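Local structure of carbohydrate kinase, FGGY (Rhodospirillum rubrum, 3IFR) at residues R7-L12 with G440-A445; A21-L26 with S73-G78. The protein probably phosphorylates the sugar D-xylulose at the expense of ATP, as an FGGY-family carbohydrate kinase. All coordinates share one frame; numbering follows the deposited sequence.

Contact 1: R7-L12 with G440-A445; sequences RQVIGL and GAAWVA
V9 reaches onto the helix with both methyls, CG1 to A442 and CG2 to A445, three residues on. CG1 of V9 lies 3.5 Å from CB of A442 and only 3.2 Å from the carbonyl O of the same residue. The other branch, CG2 of V9, meets CB of A445, again at 3.5 Å. Both carbon pairs are tighter than ordinary van der Waals contact, and the V9 side chain stands away from any staggered setting (chi1 109°), so the fit looks close and somewhat strained. Trimming V9 to an alanine removes both branches and would probably leave a gap between the strand and the helix beside A442 and A445. Strand 8-12 and helix 440-445 run at 140° to each other, their axes coming within 6.1 Å. A CB on G11 would point toward the helix and run into N of A442; without one, CA of G11 can lie 3.7 Å from that N and 4.1 Å from CB of A441. The strand is part of the six-stranded mixed sheet of the N-terminal half, in the actin-like ATPase fold of FGGY kinases, whereas helix 437-448 comes from the C-terminal half, directly after strand 428-432 of the second sheet. The helix thus rests on one face of the first sheet; on the other face I10 and L12 pack against helix 52-70. Before the strand, R7 is extended through chi1 and chi2 and bends at chi3 (85°), which carries the guanidinium beside the last turn of helix 437-448. There NH1 bonds the carbonyl of A446, with O of A445 at the edge of the group, 4.1 Å from NH1, and NH2 makes a long, weak ion pair with D452.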
loop_
_atom_site.group_PDB
_atom_site.type_symbol
_atom_site.label_atom_id
_atom_site.label_comp_id
_atom_site.label_asym_id
_atom_site.label_seq_id
_atom_site.Cartn_x
_atom_site.Cartn_y
_atom_site.Cartn_z
ATOM N N ARG A 7 29.301 2.814 -1.459
ATOM C CA ARG A 7 28.469 3.782 -0.712
ATOM C C ARG A 7 27.164 3.144 -0.163
ATOM O O ARG A 7 26.395 2.517 -0.900
ATOM C CB ARG A 7 28.210 5.078 -1.522
ATOM C CG ARG A 7 27.158 6.023 -0.924
ATOM C CD ARG A 7 27.155 7.491 -1.501
ATOM N NE ARG A 7 26.370 7.655 -2.750
ATOM C CZ ARG A 7 25.037 7.838 -2.821
ATOM N NH1 ARG A 7 24.271 7.891 -1.720
ATOM N NH2 ARG A 7 24.454 7.977 -4.008
ATOM N N GLN A 8 26.932 3.324 1.131
ATOM C CA GLN A 8 26.011 2.501 1.889
ATOM C C GLN A 8 24.799 3.241 2.456
ATOM O O GLN A 8 24.872 4.414 2.813
ATOM C CB GLN A 8 26.782 1.858 3.036
ATOM C CG GLN A 8 27.459 0.554 2.688
ATOM C CD GLN A 8 27.804 -0.220 3.913
ATOM O OE1 GLN A 8 27.602 0.255 5.035
ATOM N NE2 GLN A 8 28.319 -1.409 3.728
ATOM N N VAL A 9 23.696 2.518 2.589
ATOM C CA VAL A 9 22.417 3.158 2.835
ATOM C C VAL A 9 21.474 2.175 3.543
ATOM O O VAL A 9 21.571 0.978 3.330
ATOM C CB VAL A 9 21.889 3.731 1.466
ATOM C CG1 VAL A 9 20.700 2.970 0.919
ATOM C CG2 VAL A 9 21.641 5.201 1.558
ATOM N N ILE A 10 20.586 2.661 4.408
ATOM C CA ILE A 10 19.671 1.762 5.134
ATOM C C ILE A 10 18.201 2.088 4.926
ATOM O O ILE A 10 17.808 3.246 5.007
ATOM C CB ILE A 10 19.920 1.814 6.650
ATOM C CG1 ILE A 10 21.243 1.148 7.033
ATOM C CG2 ILE A 10 18.756 1.194 7.461
ATOM C CD1 ILE A 10 21.562 1.381 8.473
ATOM N N GLY A 11 17.392 1.061 4.695
ATOM C CA GLY A 11 15.948 1.215 4.795
ATOM C C GLY A 11 15.374 0.412 5.957
ATOM O O GLY A 11 15.760 -0.745 6.205
ATOM N N LEU A 12 14.429 1.026 6.667
ATOM C CA LEU A 12 13.767 0.416 7.789
ATOM C C LEU A 12 12.249 0.435 7.506
ATOM O O LEU A 12 11.692 1.460 7.120
ATOM C CB LEU A 12 14.084 1.237 9.044
ATOM C CG LEU A 12 13.313 0.905 10.342
ATOM C CD1 LEU A 12 13.639 -0.523 10.822
ATOM C CD2 LEU A 12 13.608 1.895 11.443
ATOM N N GLY A 440 12.404 0.427 -1.207
ATOM C CA GLY A 440 11.962 1.723 -1.691
ATOM C C GLY A 440 12.571 2.751 -0.753
ATOM O O GLY A 440 12.965 3.849 -1.157
ATOM N N ALA A 441 12.665 2.401 0.524
ATOM C CA ALA A 441 13.206 3.357 1.510
ATOM C C ALA A 441 14.728 3.554 1.442
ATOM O O ALA A 441 15.187 4.689 1.459
ATOM C CB ALA A 441 12.730 3.039 2.956
ATOM N N ALA A 442 15.508 2.477 1.340
ATOM C CA ALA A 442 16.944 2.643 1.123
ATOM C C ALA A 442 17.156 3.562 -0.084
ATOM O O ALA A 442 18.039 4.414 -0.070
ATOM C CB ALA A 442 17.612 1.331 0.879
ATOM N N TRP A 443 16.331 3.392 -1.120
ATOM C CA TRP A 443 16.543 4.144 -2.345
ATOM C C TRP A 443 16.403 5.642 -2.151
ATOM O O TRP A 443 17.070 6.433 -2.819
ATOM C CB TRP A 443 15.649 3.651 -3.496
ATOM C CG TRP A 443 16.351 3.830 -4.776
ATOM C CD1 TRP A 443 16.042 4.709 -5.802
ATOM C CD2 TRP A 443 17.563 3.180 -5.161
ATOM N NE1 TRP A 443 16.986 4.614 -6.812
ATOM C CE2 TRP A 443 17.924 3.681 -6.443
ATOM C CE3 TRP A 443 18.373 2.213 -4.561
ATOM C CZ2 TRP A 443 19.050 3.232 -7.115
ATOM C CZ3 TRP A 443 19.492 1.772 -5.232
ATOM C CH2 TRP A 443 19.816 2.277 -6.505
ATOM N N VAL A 444 15.535 6.051 -1.248
ATOM C CA VAL A 444 15.371 7.463 -1.023
ATOM C C VAL A 444 16.650 8.061 -0.483
ATOM O O VAL A 444 17.035 9.193 -0.823
ATOM C CB VAL A 444 14.234 7.751 -0.066
ATOM C CG1 VAL A 444 14.280 9.171 0.355
ATOM C CG2 VAL A 444 12.903 7.395 -0.703
ATOM N N ALA A 445 17.312 7.312 0.371
ATOM C CA ALA A 445 18.505 7.816 1.003
ATOM C C ALA A 445 19.653 7.658 0.024
ATOM O O ALA A 445 20.640 8.387 0.091
ATOM C CB ALA A 445 18.786 7.071 2.293
#

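Contact 2: A21-L26 with S73-G78; sequences AILVRL and SDWRPG
L23 lays its CD2 methyl obliquely against the indole of W75, 3.9 Å from CE3, and the same CD2 is 4.0 Å from the carbonyl O of D74. CG anti to the backbone N (chi1 -177°) brings both L23 methyls up to the 73-78 segment, CD2 to W75 and CD1 to CB of P77, a looser 4.5 Å. P77 in turn puts CD over the centre of one indole face, 3.6 Å above its plane. Farther along the strand R25, D74 and R76 form a salt-bridge network. OD2 of D74 forms a salt bridge with NH1 of R76 at 3.0 Å. OD1 completes a weaker one, a weak 3.4 Å hydrogen bond from NH2 of R25; OD1 lies at the edge of that guanidinium, in its plane, with the carboxylate plane turned 58° away. R25 NE, buried here without a hydrogen-bond partner in the model, stands 4.2 Å from NH1 of R76; the shared carboxylate probably offsets this meeting of like charges. Q8, on the strand between, bonds D74 O and R76 N with its amide. The 73-76 loop closes a beta-alpha-beta crossover from strand 29-37 through helix 52-70 to the parallel strand 77-84, past strands 18-25 and 8-14, as in the first sheet of actin-like ATPase folds.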
loop_
_atom_site.group_PDB
_atom_site.type_symbol
_atom_site.label_atom_id
_atom_site.label_comp_id
_atom_site.label_asym_id
_atom_site.label_seq_id
_atom_site.Cartn_x
_atom_site.Cartn_y
_atom_site.Cartn_z
ATOM N N ALA A 21 14.699 -4.271 8.479
ATOM C CA ALA A 21 15.713 -3.295 8.085
ATOM C C ALA A 21 16.708 -3.948 7.143
ATOM O O ALA A 21 17.063 -5.118 7.326
ATOM C CB ALA A 21 16.467 -2.773 9.278
ATOM N N ILE A 22 17.206 -3.164 6.189
ATOM C CA ILE A 22 18.227 -3.648 5.272
ATOM C C ILE A 22 19.391 -2.680 5.112
ATOM O O ILE A 22 19.236 -1.446 5.240
ATOM C CB ILE A 22 17.644 -3.908 3.881
ATOM C CG1 ILE A 22 17.265 -2.566 3.251
ATOM C CG2 ILE A 22 16.424 -4.836 3.998
ATOM C CD1 ILE A 22 16.461 -2.695 1.955
ATOM N N LEU A 23 20.557 -3.268 4.833
ATOM C CA LEU A 23 21.747 -2.515 4.565
ATOM C C LEU A 23 22.083 -2.783 3.137
ATOM O O LEU A 23 22.260 -3.946 2.731
ATOM C CB LEU A 23 22.900 -2.991 5.440
ATOM C CG LEU A 23 24.221 -2.205 5.290
ATOM C CD1 LEU A 23 24.047 -0.718 5.661
ATOM C CD2 LEU A 23 25.347 -2.812 6.129
ATOM N N VAL A 24 22.198 -1.709 2.368
ATOM C CA VAL A 24 22.515 -1.827 0.953
ATOM C C VAL A 24 23.831 -1.143 0.680
ATOM O O VAL A 24 24.098 -0.034 1.180
ATOM C CB VAL A 24 21.458 -1.106 0.110
ATOM C CG1 VAL A 24 21.868 -1.092 -1.340
ATOM C CG2 VAL A 24 20.071 -1.698 0.340
ATOM N N ARG A 25 24.665 -1.816 -0.086
ATOM C CA ARG A 25 25.840 -1.188 -0.659
ATOM C C ARG A 25 25.447 -0.852 -2.080
ATOM O O ARG A 25 25.074 -1.741 -2.861
ATOM C CB ARG A 25 27.010 -2.174 -0.681
ATOM C CG ARG A 25 28.232 -1.777 -1.573
ATOM C CD ARG A 25 29.100 -3.027 -1.879
ATOM N NE ARG A 25 29.142 -3.910 -0.701
ATOM C CZ ARG A 25 29.284 -5.234 -0.749
ATOM N NH1 ARG A 25 29.413 -5.837 -1.939
ATOM N NH2 ARG A 25 29.305 -5.951 0.387
ATOM N N LEU A 26 25.498 0.427 -2.415
ATOM C CA LEU A 26 25.140 0.828 -3.764
ATOM C C LEU A 26 26.233 0.397 -4.766
ATOM O O LEU A 26 27.416 0.396 -4.435
ATOM C CB LEU A 26 24.816 2.317 -3.804
ATOM C CG LEU A 26 23.604 2.563 -2.870
ATOM C CD1 LEU A 26 23.555 3.970 -2.287
ATOM C CD2 LEU A 26 22.240 2.194 -3.506
ATOM N N SER A 73 33.872 -3.784 9.746
ATOM C CA SER A 73 34.682 -3.587 8.556
ATOM C C SER A 73 33.835 -3.432 7.262
ATOM O O SER A 73 34.360 -3.050 6.215
ATOM C CB SER A 73 35.619 -4.784 8.424
ATOM O OG SER A 73 34.876 -5.871 7.911
ATOM N N ASP A 74 32.539 -3.750 7.314
ATOM C CA ASP A 74 31.654 -3.468 6.176
ATOM C C ASP A 74 30.433 -2.626 6.605
ATOM O O ASP A 74 29.346 -2.711 5.995
ATOM C CB ASP A 74 31.222 -4.752 5.464
ATOM C CG ASP A 74 30.607 -4.485 4.089
ATOM O OD1 ASP A 74 29.617 -5.185 3.731
ATOM O OD2 ASP A 74 31.104 -3.578 3.351
ATOM N N TRP A 75 30.638 -1.822 7.659
ATOM C CA TRP A 75 29.625 -0.940 8.210
ATOM C C TRP A 75 29.967 0.529 7.882
ATOM O O TRP A 75 30.814 1.123 8.523
ATOM C CB TRP A 75 29.583 -1.135 9.735
ATOM C CG TRP A 75 28.533 -0.348 10.498
ATOM C CD1 TRP A 75 28.750 0.619 11.463
ATOM C CD2 TRP A 75 27.105 -0.485 10.395
ATOM N NE1 TRP A 75 27.544 1.082 11.950
ATOM C CE2 TRP A 75 26.526 0.419 11.314
ATOM C CE3 TRP A 75 26.265 -1.287 9.625
ATOM C CZ2 TRP A 75 25.145 0.536 11.464
ATOM C CZ3 TRP A 75 24.899 -1.153 9.776
ATOM C CH2 TRP A 75 24.356 -0.259 10.680
ATOM N N ARG A 76 29.326 1.124 6.890
ATOM C CA ARG A 76 29.573 2.551 6.644
ATOM C C ARG A 76 28.303 3.229 6.117
ATOM O O ARG A 76 28.313 3.800 5.042
ATOM C CB ARG A 76 30.762 2.729 5.678
ATOM C CG ARG A 76 30.692 1.781 4.484
ATOM C CD ARG A 76 31.898 1.795 3.478
ATOM N NE ARG A 76 32.080 0.445 2.928
ATOM C CZ ARG A 76 31.374 -0.060 1.915
ATOM N NH1 ARG A 76 31.576 -1.303 1.501
ATOM N NH2 ARG A 76 30.460 0.684 1.300
ATOM N N PRO A 77 27.189 3.131 6.873
ATOM C CA PRO A 77 25.908 3.683 6.428
ATOM C C PRO A 77 25.956 5.202 6.328
ATOM O O PRO A 77 26.491 5.848 7.227
ATOM C CB PRO A 77 24.950 3.245 7.548
ATOM C CG PRO A 77 25.842 2.964 8.695
ATOM C CD PRO A 77 26.995 2.306 8.074
ATOM N N GLY A 78 25.375 5.750 5.263
ATOM C CA GLY A 78 25.514 7.159 4.942
ATOM C C GLY A 78 24.196 7.911 4.993
ATOM O O GLY A 78 24.172 9.135 4.890
#

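From the N terminus, the chain lays down 7-12 on strand 8-14 and returns antiparallel as 21-26 on strand 18-25. After strand 29-37 and helix 52-70 it reaches 73-78, closing the shorter loop at contact 2. The long loop closes only when 440-445 arrives, so contact 2 is nested within contact 1. Contact 2 packs the loop entering strand 77-84 against strand 18-25, two places away in the sheet with strand 8-14 between; contact 1 joins that sheet to a helix from the C-terminal half. The two sites, centred about 9 Å apart, meet where R7 O accepts a backbone hydrogen bond from L26 N and where W443 packs on L26.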